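Local coordinates for protein YibA (Escherichia coli, PDB 1OYZ), which is of unknown function, possibly an oxidoreductase, and folds as an all-helical chain containing HEAT repeats, at residues 246-257 with 270-280; 72-83 with 110-121. All coordinates share one frame; numbering follows the deposited sequence.

Contact 1. Residues 246-257 with 270-280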
loop_
_atom_site.group_PDB
_atom_site.type_symbol
_atom_site.label_atom_id
_atom_site.label_comp_id
_atom_site.label_asym_id
_atom_site.label_seq_id
_atom_site.Cartn_x
_atom_site.Cartn_y
_atom_site.Cartn_z
ATOM N N GLY A 246 -5.481 21.503 13.170
ATOM C CA GLY A 246 -6.141 21.337 14.463
ATOM C C GLY A 246 -5.400 20.345 15.343
ATOM O O GLY A 246 -5.325 20.493 16.569
ATOM N N GLU A 247 -4.843 19.321 14.710
ATOM C CA GLU A 247 -4.096 18.302 15.418
ATOM C C GLU A 247 -2.772 18.819 16.004
ATOM O O GLU A 247 -2.402 18.426 17.099
ATOM C CB GLU A 247 -3.825 17.116 14.486
ATOM C CG GLU A 247 -5.031 16.227 14.238
ATOM C CD GLU A 247 -5.505 15.542 15.508
ATOM O OE1 GLU A 247 -4.641 14.954 16.222
ATOM O OE2 GLU A 247 -6.739 15.589 15.795
ATOM N N LEU A 248 -2.070 19.688 15.279
ATOM C CA LEU A 248 -0.789 20.222 15.747
ATOM C C LEU A 248 -0.879 20.846 17.149
ATOM O O LEU A 248 0.065 20.752 17.931
ATOM C CB LEU A 248 -0.249 21.262 14.768
ATOM C CG LEU A 248 1.058 21.967 15.182
ATOM C CD1 LEU A 248 2.214 20.942 15.254
ATOM C CD2 LEU A 248 1.370 23.050 14.159
ATOM N N GLY A 249 -2.016 21.464 17.472
ATOM C CA GLY A 249 -2.195 22.058 18.801
ATOM C C GLY A 249 -1.386 23.322 19.118
ATOM O O GLY A 249 -1.092 23.631 20.283
ATOM N N ASP A 250 -1.038 24.051 18.066
ATOM C CA ASP A 250 -0.261 25.283 18.172
ATOM C C ASP A 250 -1.195 26.471 17.840
ATOM O O ASP A 250 -1.656 26.619 16.695
ATOM C CB ASP A 250 0.906 25.197 17.190
ATOM C CG ASP A 250 1.878 26.360 17.320
ATOM O OD1 ASP A 250 3.094 26.088 17.217
ATOM O OD2 ASP A 250 1.437 27.526 17.497
ATOM N N LYS A 251 -1.462 27.317 18.830
ATOM C CA LYS A 251 -2.381 28.437 18.628
ATOM C C LYS A 251 -1.913 29.496 17.658
ATOM O O LYS A 251 -2.620 30.464 17.403
ATOM C CB LYS A 251 -2.736 29.070 19.965
ATOM C CG LYS A 251 -3.414 28.120 20.958
ATOM C CD LYS A 251 -3.880 28.884 22.219
ATOM C CE LYS A 251 -4.725 28.009 23.135
ATOM N NZ LYS A 251 -4.068 26.666 23.298
ATOM N N THR A 252 -0.725 29.316 17.106
ATOM C CA THR A 252 -0.228 30.274 16.142
ATOM C C THR A 252 -1.133 30.253 14.913
ATOM O O THR A 252 -1.183 31.213 14.152
ATOM C CB THR A 252 1.185 29.927 15.651
ATOM O OG1 THR A 252 2.055 29.782 16.770
ATOM C CG2 THR A 252 1.702 31.028 14.741
ATOM N N LEU A 253 -1.832 29.145 14.718
ATOM C CA LEU A 253 -2.695 29.016 13.563
ATOM C C LEU A 253 -4.128 29.499 13.741
ATOM O O LEU A 253 -4.918 29.442 12.800
ATOM C CB LEU A 253 -2.724 27.567 13.075
ATOM C CG LEU A 253 -1.395 27.007 12.582
ATOM C CD1 LEU A 253 -0.540 26.720 13.770
ATOM C CD2 LEU A 253 -1.605 25.715 11.811
ATOM N N LEU A 254 -4.481 29.976 14.929
ATOM C CA LEU A 254 -5.844 30.436 15.123
ATOM C C LEU A 254 -6.217 31.612 14.246
ATOM O O LEU A 254 -7.252 31.600 13.610
ATOM C CB LEU A 254 -6.095 30.773 16.594
ATOM C CG LEU A 254 -6.209 29.542 17.498
ATOM C CD1 LEU A 254 -6.217 29.962 18.976
ATOM C CD2 LEU A 254 -7.477 28.791 17.169
ATOM N N PRO A 255 -5.360 32.635 14.171
ATOM C CA PRO A 255 -5.703 33.790 13.335
ATOM C C PRO A 255 -6.103 33.435 11.907
ATOM O O PRO A 255 -7.170 33.838 11.439
ATOM C CB PRO A 255 -4.432 34.636 13.393
ATOM C CG PRO A 255 -3.902 34.322 14.776
ATOM C CD PRO A 255 -4.020 32.816 14.764
ATOM N N VAL A 256 -5.252 32.662 11.233
ATOM C CA VAL A 256 -5.500 32.266 9.863
ATOM C C VAL A 256 -6.737 31.394 9.746
ATOM O O VAL A 256 -7.468 31.491 8.774
ATOM C CB VAL A 256 -4.293 31.496 9.274
ATOM C CG1 VAL A 256 -3.079 32.395 9.221
ATOM C CG2 VAL A 256 -3.983 30.276 10.128
ATOM N N LEU A 257 -6.960 30.528 10.729
ATOM C CA LEU A 257 -8.132 29.658 10.693
ATOM C C LEU A 257 -9.359 30.551 10.777
ATOM O O LEU A 257 -10.307 30.417 9.992
ATOM C CB LEU A 257 -8.123 28.656 11.861
ATOM C CG LEU A 257 -7.091 27.517 11.792
ATOM C CD1 LEU A 257 -7.172 26.693 13.067
ATOM C CD2 LEU A 257 -7.305 26.623 10.561
ATOM N N ILE A 270 -13.037 23.705 9.496
ATOM C CA ILE A 270 -12.211 24.786 10.000
ATOM C C ILE A 270 -12.571 25.006 11.484
ATOM O O ILE A 270 -11.692 25.084 12.361
ATOM C CB ILE A 270 -12.482 26.075 9.171
ATOM C CG1 ILE A 270 -12.146 25.808 7.703
ATOM C CG2 ILE A 270 -11.679 27.255 9.717
ATOM C CD1 ILE A 270 -12.426 26.965 6.771
ATOM N N THR A 271 -13.868 25.069 11.761
ATOM C CA THR A 271 -14.336 25.277 13.122
ATOM C C THR A 271 -13.863 24.151 14.012
ATOM O O THR A 271 -13.524 24.375 15.171
ATOM C CB THR A 271 -15.878 25.378 13.160
ATOM O OG1 THR A 271 -16.286 26.521 12.402
ATOM C CG2 THR A 271 -16.392 25.527 14.594
ATOM N N SER A 272 -13.813 22.941 13.466
ATOM C CA SER A 272 -13.353 21.788 14.245
ATOM C C SER A 272 -11.919 21.985 14.707
ATOM O O SER A 272 -11.584 21.771 15.864
ATOM C CB SER A 272 -13.391 20.501 13.415
ATOM O OG SER A 272 -14.716 20.170 13.055
ATOM N N ALA A 273 -11.076 22.365 13.764
ATOM C CA ALA A 273 -9.675 22.578 14.053
ATOM C C ALA A 273 -9.591 23.680 15.099
ATOM O O ALA A 273 -8.841 23.563 16.067
ATOM C CB ALA A 273 -8.932 22.977 12.780
ATOM N N ILE A 274 -10.367 24.743 14.924
ATOM C CA ILE A 274 -10.340 25.828 15.895
ATOM C C ILE A 274 -10.738 25.382 17.302
ATOM O O ILE A 274 -10.150 25.824 18.299
ATOM C CB ILE A 274 -11.246 26.969 15.462
ATOM C CG1 ILE A 274 -10.727 27.550 14.142
ATOM C CG2 ILE A 274 -11.319 28.008 16.573
ATOM C CD1 ILE A 274 -11.470 28.759 13.660
ATOM N N ASP A 275 -11.725 24.499 17.382
ATOM C CA ASP A 275 -12.197 23.993 18.670
ATOM C C ASP A 275 -11.123 23.204 19.382
ATOM O O ASP A 275 -11.002 23.278 20.604
ATOM C CB ASP A 275 -13.432 23.118 18.470
ATOM C CG ASP A 275 -14.597 23.905 17.917
ATOM O OD1 ASP A 275 -14.835 25.006 18.451
ATOM O OD2 ASP A 275 -15.273 23.444 16.961
ATOM N N LYS A 276 -10.357 22.442 18.606
ATOM C CA LYS A 276 -9.267 21.640 19.157
ATOM C C LYS A 276 -8.145 22.513 19.716
ATOM O O LYS A 276 -7.583 22.217 20.767
ATOM C CB LYS A 276 -8.681 20.721 18.085
ATOM C CG LYS A 276 -9.635 19.664 17.599
ATOM C CD LYS A 276 -8.967 18.768 16.576
ATOM C CE LYS A 276 -10.005 17.989 15.783
ATOM N NZ LYS A 276 -9.396 17.172 14.686
ATOM N N LEU A 277 -7.826 23.586 18.997
ATOM C CA LEU A 277 -6.775 24.498 19.410
ATOM C C LEU A 277 -7.119 25.213 20.696
ATOM O O LEU A 277 -6.310 25.264 21.628
ATOM C CB LEU A 277 -6.497 25.535 18.314
ATOM C CG LEU A 277 -5.740 25.001 17.101
ATOM C CD1 LEU A 277 -5.385 26.123 16.125
ATOM C CD2 LEU A 277 -4.485 24.329 17.605
ATOM N N LYS A 278 -8.325 25.765 20.747
ATOM C CA LYS A 278 -8.761 26.493 21.921
ATOM C C LYS A 278 -8.742 25.624 23.157
ATOM O O LYS A 278 -8.838 26.128 24.267
ATOM C CB LYS A 278 -10.142 27.076 21.684
ATOM C CG LYS A 278 -10.108 28.267 20.767
ATOM C CD LYS A 278 -11.499 28.781 20.550
ATOM C CE LYS A 278 -11.517 30.097 19.805
ATOM N NZ LYS A 278 -12.943 30.523 19.606
ATOM N N ARG A 279 -8.606 24.317 22.956
ATOM C CA ARG A 279 -8.543 23.386 24.069
ATOM C C ARG A 279 -7.094 23.219 24.519
ATOM O O ARG A 279 -6.163 23.336 23.713
ATOM C CB ARG A 279 -9.136 22.028 23.682
ATOM C CG ARG A 279 -10.646 21.965 23.837
ATOM C CD ARG A 279 -11.155 20.524 23.905
ATOM N NE ARG A 279 -11.666 20.039 22.626
ATOM C CZ ARG A 279 -10.930 19.453 21.686
ATOM N NH1 ARG A 279 -9.627 19.264 21.873
ATOM N NH2 ARG A 279 -11.504 19.057 20.554
ATOM N N SER A 280 -6.921 22.950 25.812
ATOM C CA SER A 280 -5.607 22.785 26.447
ATOM C C SER A 280 -4.974 24.167 26.636
ATOM O O SER A 280 -4.541 24.462 27.774
ATOM C CB SER A 280 -4.671 21.888 25.605
ATOM O OG SER A 280 -3.928 22.639 24.649
ATOM O OXT SER A 280 -4.920 24.935 25.645
HETATM O O HOH W 1 -3.960 23.924 22.135
#

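Contact 2. Residues 72-83 with 110-121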
loop_
_atom_site.group_PDB
_atom_site.type_symbol
_atom_site.label_atom_id
_atom_site.label_comp_id
_atom_site.label_asym_id
_atom_site.label_seq_id
_atom_site.Cartn_x
_atom_site.Cartn_y
_atom_site.Cartn_z
ATOM N N ASP A 72 4.359 -15.439 -12.897
ATOM C CA ASP A 72 3.711 -14.321 -12.262
ATOM C C ASP A 72 2.251 -14.688 -11.973
ATOM O O ASP A 72 1.778 -14.587 -10.842
ATOM C CB ASP A 72 3.834 -13.125 -13.197
ATOM C CG ASP A 72 3.278 -11.869 -12.607
ATOM O OD1 ASP A 72 3.684 -11.483 -11.506
ATOM O OD2 ASP A 72 2.436 -11.255 -13.257
ATOM N N ILE A 73 1.555 -15.144 -13.007
ATOM C CA ILE A 73 0.173 -15.555 -12.891
ATOM C C ILE A 73 -0.046 -16.677 -11.845
ATOM O O ILE A 73 -1.057 -16.698 -11.126
ATOM C CB ILE A 73 -0.345 -16.028 -14.268
ATOM C CG1 ILE A 73 -1.316 -14.996 -14.834
ATOM C CG2 ILE A 73 -0.965 -17.398 -14.164
ATOM C CD1 ILE A 73 -2.505 -14.649 -13.937
ATOM N N GLY A 74 0.879 -17.620 -11.784
ATOM C CA GLY A 74 0.750 -18.683 -10.804
ATOM C C GLY A 74 0.881 -18.176 -9.376
ATOM O O GLY A 74 0.115 -18.565 -8.487
ATOM N N ALA A 75 1.866 -17.310 -9.162
ATOM C CA ALA A 75 2.110 -16.730 -7.852
ATOM C C ALA A 75 0.937 -15.820 -7.481
ATOM O O ALA A 75 0.540 -15.763 -6.322
ATOM C CB ALA A 75 3.406 -15.946 -7.866
ATOM N N PHE A 76 0.371 -15.131 -8.467
ATOM C CA PHE A 76 -0.783 -14.255 -8.207
ATOM C C PHE A 76 -1.954 -15.116 -7.708
ATOM O O PHE A 76 -2.545 -14.848 -6.659
ATOM C CB PHE A 76 -1.190 -13.518 -9.491
ATOM C CG PHE A 76 -2.461 -12.694 -9.367
ATOM C CD1 PHE A 76 -2.532 -11.617 -8.481
ATOM C CD2 PHE A 76 -3.567 -12.971 -10.184
ATOM C CE1 PHE A 76 -3.676 -10.819 -8.414
ATOM C CE2 PHE A 76 -4.721 -12.180 -10.130
ATOM C CZ PHE A 76 -4.782 -11.095 -9.240
ATOM N N ILE A 77 -2.278 -16.156 -8.458
ATOM C CA ILE A 77 -3.368 -17.034 -8.079
ATOM C C ILE A 77 -3.169 -17.556 -6.671
ATOM O O ILE A 77 -4.076 -17.509 -5.831
ATOM C CB ILE A 77 -3.495 -18.221 -9.073
ATOM C CG1 ILE A 77 -4.048 -17.727 -10.397
ATOM C CG2 ILE A 77 -4.472 -19.259 -8.557
ATOM C CD1 ILE A 77 -4.079 -18.768 -11.467
ATOM N N LEU A 78 -1.958 -18.024 -6.418
ATOM C CA LEU A 78 -1.580 -18.595 -5.133
ATOM C C LEU A 78 -1.727 -17.642 -3.940
ATOM O O LEU A 78 -1.851 -18.079 -2.805
ATOM C CB LEU A 78 -0.136 -19.114 -5.249
ATOM C CG LEU A 78 0.141 -20.630 -5.275
ATOM C CD1 LEU A 78 -1.016 -21.385 -5.866
ATOM C CD2 LEU A 78 1.435 -20.924 -6.026
ATOM N N GLY A 79 -1.724 -16.342 -4.182
ATOM C CA GLY A 79 -1.863 -15.422 -3.060
ATOM C C GLY A 79 -3.251 -15.340 -2.431
ATOM O O GLY A 79 -3.388 -14.951 -1.269
ATOM N N GLN A 80 -4.293 -15.712 -3.168
ATOM C CA GLN A 80 -5.636 -15.624 -2.601
ATOM C C GLN A 80 -6.528 -16.882 -2.691
ATOM O O GLN A 80 -7.550 -16.970 -2.017
ATOM C CB GLN A 80 -6.340 -14.399 -3.213
ATOM C CG GLN A 80 -5.685 -13.072 -2.794
ATOM C CD GLN A 80 -6.089 -11.897 -3.664
ATOM O OE1 GLN A 80 -7.228 -11.439 -3.612
ATOM N NE2 GLN A 80 -5.154 -11.405 -4.478
ATOM N N ILE A 81 -6.133 -17.854 -3.509
ATOM C CA ILE A 81 -6.894 -19.086 -3.674
ATOM C C ILE A 81 -6.909 -19.864 -2.354
ATOM O O ILE A 81 -5.963 -19.787 -1.564
ATOM C CB ILE A 81 -6.250 -19.961 -4.778
ATOM C CG1 ILE A 81 -7.249 -21.000 -5.313
ATOM C CG2 ILE A 81 -5.011 -20.663 -4.223
ATOM C CD1 ILE A 81 -6.782 -21.676 -6.622
ATOM N N LYS A 82 -7.987 -20.603 -2.102
ATOM C CA LYS A 82 -8.060 -21.408 -0.889
ATOM C C LYS A 82 -7.194 -22.665 -1.066
ATOM O O LYS A 82 -7.167 -23.270 -2.140
ATOM C CB LYS A 82 -9.511 -21.788 -0.586
ATOM C CG LYS A 82 -10.324 -20.628 -0.010
ATOM C CD LYS A 82 -11.684 -21.096 0.501
ATOM C CE LYS A 82 -12.233 -20.158 1.559
ATOM N NZ LYS A 82 -13.330 -20.832 2.310
ATOM N N ILE A 83 -6.471 -23.032 -0.017
ATOM C CA ILE A 83 -5.599 -24.201 -0.051
ATOM C C ILE A 83 -5.701 -24.990 1.234
ATOM O O ILE A 83 -5.780 -24.423 2.324
ATOM C CB ILE A 83 -4.108 -23.823 -0.226
ATOM C CG1 ILE A 83 -3.671 -22.926 0.922
ATOM C CG2 ILE A 83 -3.884 -23.146 -1.590
ATOM C CD1 ILE A 83 -2.251 -22.421 0.797
ATOM N N THR A 110 4.952 -9.581 -7.453
ATOM C CA THR A 110 3.696 -10.305 -7.280
ATOM C C THR A 110 3.798 -11.308 -6.131
ATOM O O THR A 110 2.914 -11.371 -5.268
ATOM C CB THR A 110 3.314 -11.066 -8.587
ATOM O OG1 THR A 110 3.062 -10.115 -9.611
ATOM C CG2 THR A 110 2.030 -11.952 -8.394
ATOM N N ALA A 111 4.891 -12.063 -6.097
ATOM C CA ALA A 111 5.074 -13.064 -5.048
ATOM C C ALA A 111 5.062 -12.439 -3.667
ATOM O O ALA A 111 4.420 -12.975 -2.760
ATOM C CB ALA A 111 6.364 -13.856 -5.276
ATOM N N ILE A 112 5.769 -11.318 -3.492
ATOM C CA ILE A 112 5.776 -10.625 -2.201
ATOM C C ILE A 112 4.321 -10.208 -1.874
ATOM O O ILE A 112 3.858 -10.386 -0.761
ATOM C CB ILE A 112 6.691 -9.333 -2.247
ATOM C CG1 ILE A 112 8.181 -9.705 -2.425
ATOM C CG2 ILE A 112 6.561 -8.537 -0.964
ATOM C CD1 ILE A 112 9.056 -8.475 -2.816
ATOM N N GLU A 113 3.590 -9.664 -2.851
ATOM C CA GLU A 113 2.192 -9.295 -2.578
ATOM C C GLU A 113 1.383 -10.545 -2.181
ATOM O O GLU A 113 0.554 -10.488 -1.262
ATOM C CB GLU A 113 1.570 -8.593 -3.796
ATOM C CG GLU A 113 2.081 -7.149 -3.938
ATOM C CD GLU A 113 2.134 -6.635 -5.375
ATOM O OE1 GLU A 113 1.632 -7.317 -6.296
ATOM O OE2 GLU A 113 2.681 -5.530 -5.583
ATOM N N SER A 114 1.637 -11.679 -2.848
ATOM C CA SER A 114 0.938 -12.913 -2.485
ATOM C C SER A 114 1.357 -13.422 -1.088
ATOM O O SER A 114 0.498 -13.927 -0.349
ATOM C CB SER A 114 1.146 -13.999 -3.563
ATOM O OG SER A 114 0.502 -13.656 -4.794
ATOM N N THR A 115 2.633 -13.290 -0.673
ATOM C CA THR A 115 2.976 -13.774 0.683
ATOM C C THR A 115 2.246 -12.896 1.718
ATOM O O THR A 115 1.926 -13.359 2.827
ATOM C CB THR A 115 4.525 -13.740 1.065
ATOM O OG1 THR A 115 5.005 -12.390 1.023
ATOM C CG2 THR A 115 5.388 -14.653 0.146
ATOM N N ALA A 116 1.985 -11.641 1.354
ATOM C CA ALA A 116 1.287 -10.703 2.242
ATOM C C ALA A 116 -0.163 -11.183 2.397
ATOM O O ALA A 116 -0.685 -11.271 3.509
ATOM C CB ALA A 116 1.321 -9.276 1.646
ATOM N N GLN A 117 -0.789 -11.505 1.264
ATOM C CA GLN A 117 -2.150 -12.003 1.258
ATOM C C GLN A 117 -2.243 -13.209 2.191
ATOM O O GLN A 117 -3.083 -13.253 3.087
ATOM C CB GLN A 117 -2.544 -12.457 -0.134
ATOM C CG GLN A 117 -2.393 -11.432 -1.223
ATOM C CD GLN A 117 -3.487 -10.396 -1.211
ATOM O OE1 GLN A 117 -3.844 -9.853 -2.258
ATOM N NE2 GLN A 117 -4.025 -10.104 -0.031
ATOM N N ARG A 118 -1.364 -14.183 1.979
ATOM C CA ARG A 118 -1.381 -15.396 2.783
ATOM C C ARG A 118 -1.140 -15.138 4.276
ATOM O O ARG A 118 -1.726 -15.802 5.132
ATOM C CB ARG A 118 -0.346 -16.406 2.249
ATOM C CG ARG A 118 -0.481 -16.730 0.753
ATOM C CD ARG A 118 -0.660 -18.238 0.486
ATOM N NE ARG A 118 -1.829 -18.763 1.193
ATOM C CZ ARG A 118 -3.027 -18.976 0.659
ATOM N NH1 ARG A 118 -3.256 -18.729 -0.625
ATOM N NH2 ARG A 118 -4.021 -19.408 1.431
ATOM N N CYS A 119 -0.287 -14.172 4.596
ATOM C CA CYS A 119 -0.003 -13.876 5.993
ATOM C C CYS A 119 -1.248 -13.301 6.672
ATOM O O CYS A 119 -1.611 -13.686 7.795
ATOM C CB CYS A 119 1.151 -12.884 6.099
ATOM S SG CYS A 119 1.754 -12.603 7.796
ATOM N N LYS A 120 -1.911 -12.385 5.988
ATOM C CA LYS A 120 -3.097 -11.805 6.570
ATOM C C LYS A 120 -4.083 -12.918 6.948
ATOM O O LYS A 120 -4.658 -12.890 8.037
ATOM C CB LYS A 120 -3.731 -10.829 5.597
ATOM C CG LYS A 120 -4.696 -9.893 6.265
ATOM C CD LYS A 120 -5.188 -8.853 5.283
ATOM C CE LYS A 120 -6.035 -7.801 5.979
ATOM N NZ LYS A 120 -6.452 -6.748 5.005
ATOM N N LYS A 121 -4.262 -13.903 6.069
ATOM C CA LYS A 121 -5.177 -14.997 6.372
ATOM C C LYS A 121 -4.621 -15.968 7.432
ATOM O O LYS A 121 -5.368 -16.731 8.045
ATOM C CB LYS A 121 -5.526 -15.799 5.106
ATOM C CG LYS A 121 -6.161 -14.996 3.959
ATOM C CD LYS A 121 -7.064 -15.892 3.099
ATOM C CE LYS A 121 -6.814 -15.751 1.592
ATOM N NZ LYS A 121 -5.421 -16.125 1.190
HETATM O O HOH W 2 -2.562 -12.685 -5.095
HETATM O O HOH W 3 -6.425 -20.822 1.897
#

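Contact 1. Residues 246-257 with 270-280
Gly246 and Ala273 bring two helix backbones unusually close: their CA atoms lie 3.8 Å apart, so that a CB on Gly246 would run into Ala273 CA. The site is at the C-terminal end of an alpha-solenoid consistent with HEAT repeats, where helix 268-277 packs against the end of helix 239-248 and the start of helix 254-261. Leu257 enters as a knob into the hole formed by Ile270, Ala273, Ile274 and Leu277. Its CB passes Ile274 CG1 at 3.6 Å, the two side chains sliding by in opposite directions, whereas Leu257 crosses Leu277 at about a right angle. With CG anti to its carbonyl carbon (chi1 -74°), Leu277 sets its branched end between the two helical parts of 246-257. CD1 lies against Leu254 CD2 at 3.5 Å and also meets Leu257 CD1, while CD2 presses onto Gly249 CA at 3.4 Å, tighter than usual for carbons. Lys276 NZ forms a salt bridge with Glu247, donating to the anti lone pair of OE2 (3.3 Å), but Glu243 is its stronger partner. Lys251 bends at chi4 (46°) toward the chain end, where its NZ donates to Leu277 O at 3.1 Å and to OXT of the poorly ordered Ser280 at 3.0 Å.

Contact 2. Residues 72-83 with 110-121
Gly79 and Ser114 mark the closest backbone approach, CA to CA 3.8 Å, of two nearly parallel helices, 72-80 and 110-121, whose axes come within 7.8 Å at an angle of 13°. Glycine permits this: Ser114 CB sits only 3.4 Å from Gly79 CA, and a CB on Gly79 would collide with Ser114 OG. That hydroxyl donates to Ala75 O at 2.6 Å, reaching it from above the carbonyl plane (45° out) and not along a lone pair, and it accepts from a water that also donates to Phe76 O. Toward the start of the pair, Thr110 OG1 donates to Asp72 OD1, the two side chains crossing at about a right angle; the 2.4 Å separation is shorter than a hydrogen bond should be, so the exact length is doubtful. Thr110 CG2 meanwhile rests on Phe76 CB at 3.7 Å. At the other end Arg118, its chain bent at chi2 and again at chi3 (57°), turns the edge of its guanidinium to the backbone. NH1 donates to Leu78 O at 2.7 Å and to Ile81 O at 3.1 Å, both acceptors close to the guanidinium plane. Ile83 CD1 lies over one face and Lys121 NZ over the opposite one, each offset toward the rim. A leucine in place of Arg118 would probably leave the carbonyls of Leu78 and Ile81 without this shared donor and free the loop 81-83 to shift. Such near-parallel packing, with helix 88-101 intervening in the chain, is consistent with the stacking of alternate helices in an alpha-solenoid of the HEAT-repeat kind.

In the fold
After helices 14-21 and 25-31, helices 37-50 and 53-63 pack on helix 68-80. Contact 2 then closes a 26-residue connection, mostly helix, by bringing 110-121 back beside 72-83; helices 126-136 and 142-153 in turn cover helix 105-121. The chain continues through further helices to 206-218 and 225-232, which touch segment 246-257. Contact 1 closes a shorter, 12-residue connection and joins the C-terminal segment 270-280 to the helices before it. The two loops follow in series, neither nested nor crossed. Their centres are 45 Å apart, with nearest atoms about 24 Å apart, on opposite sides of the chain's centre, so each ties together only its own part of the elongated fold.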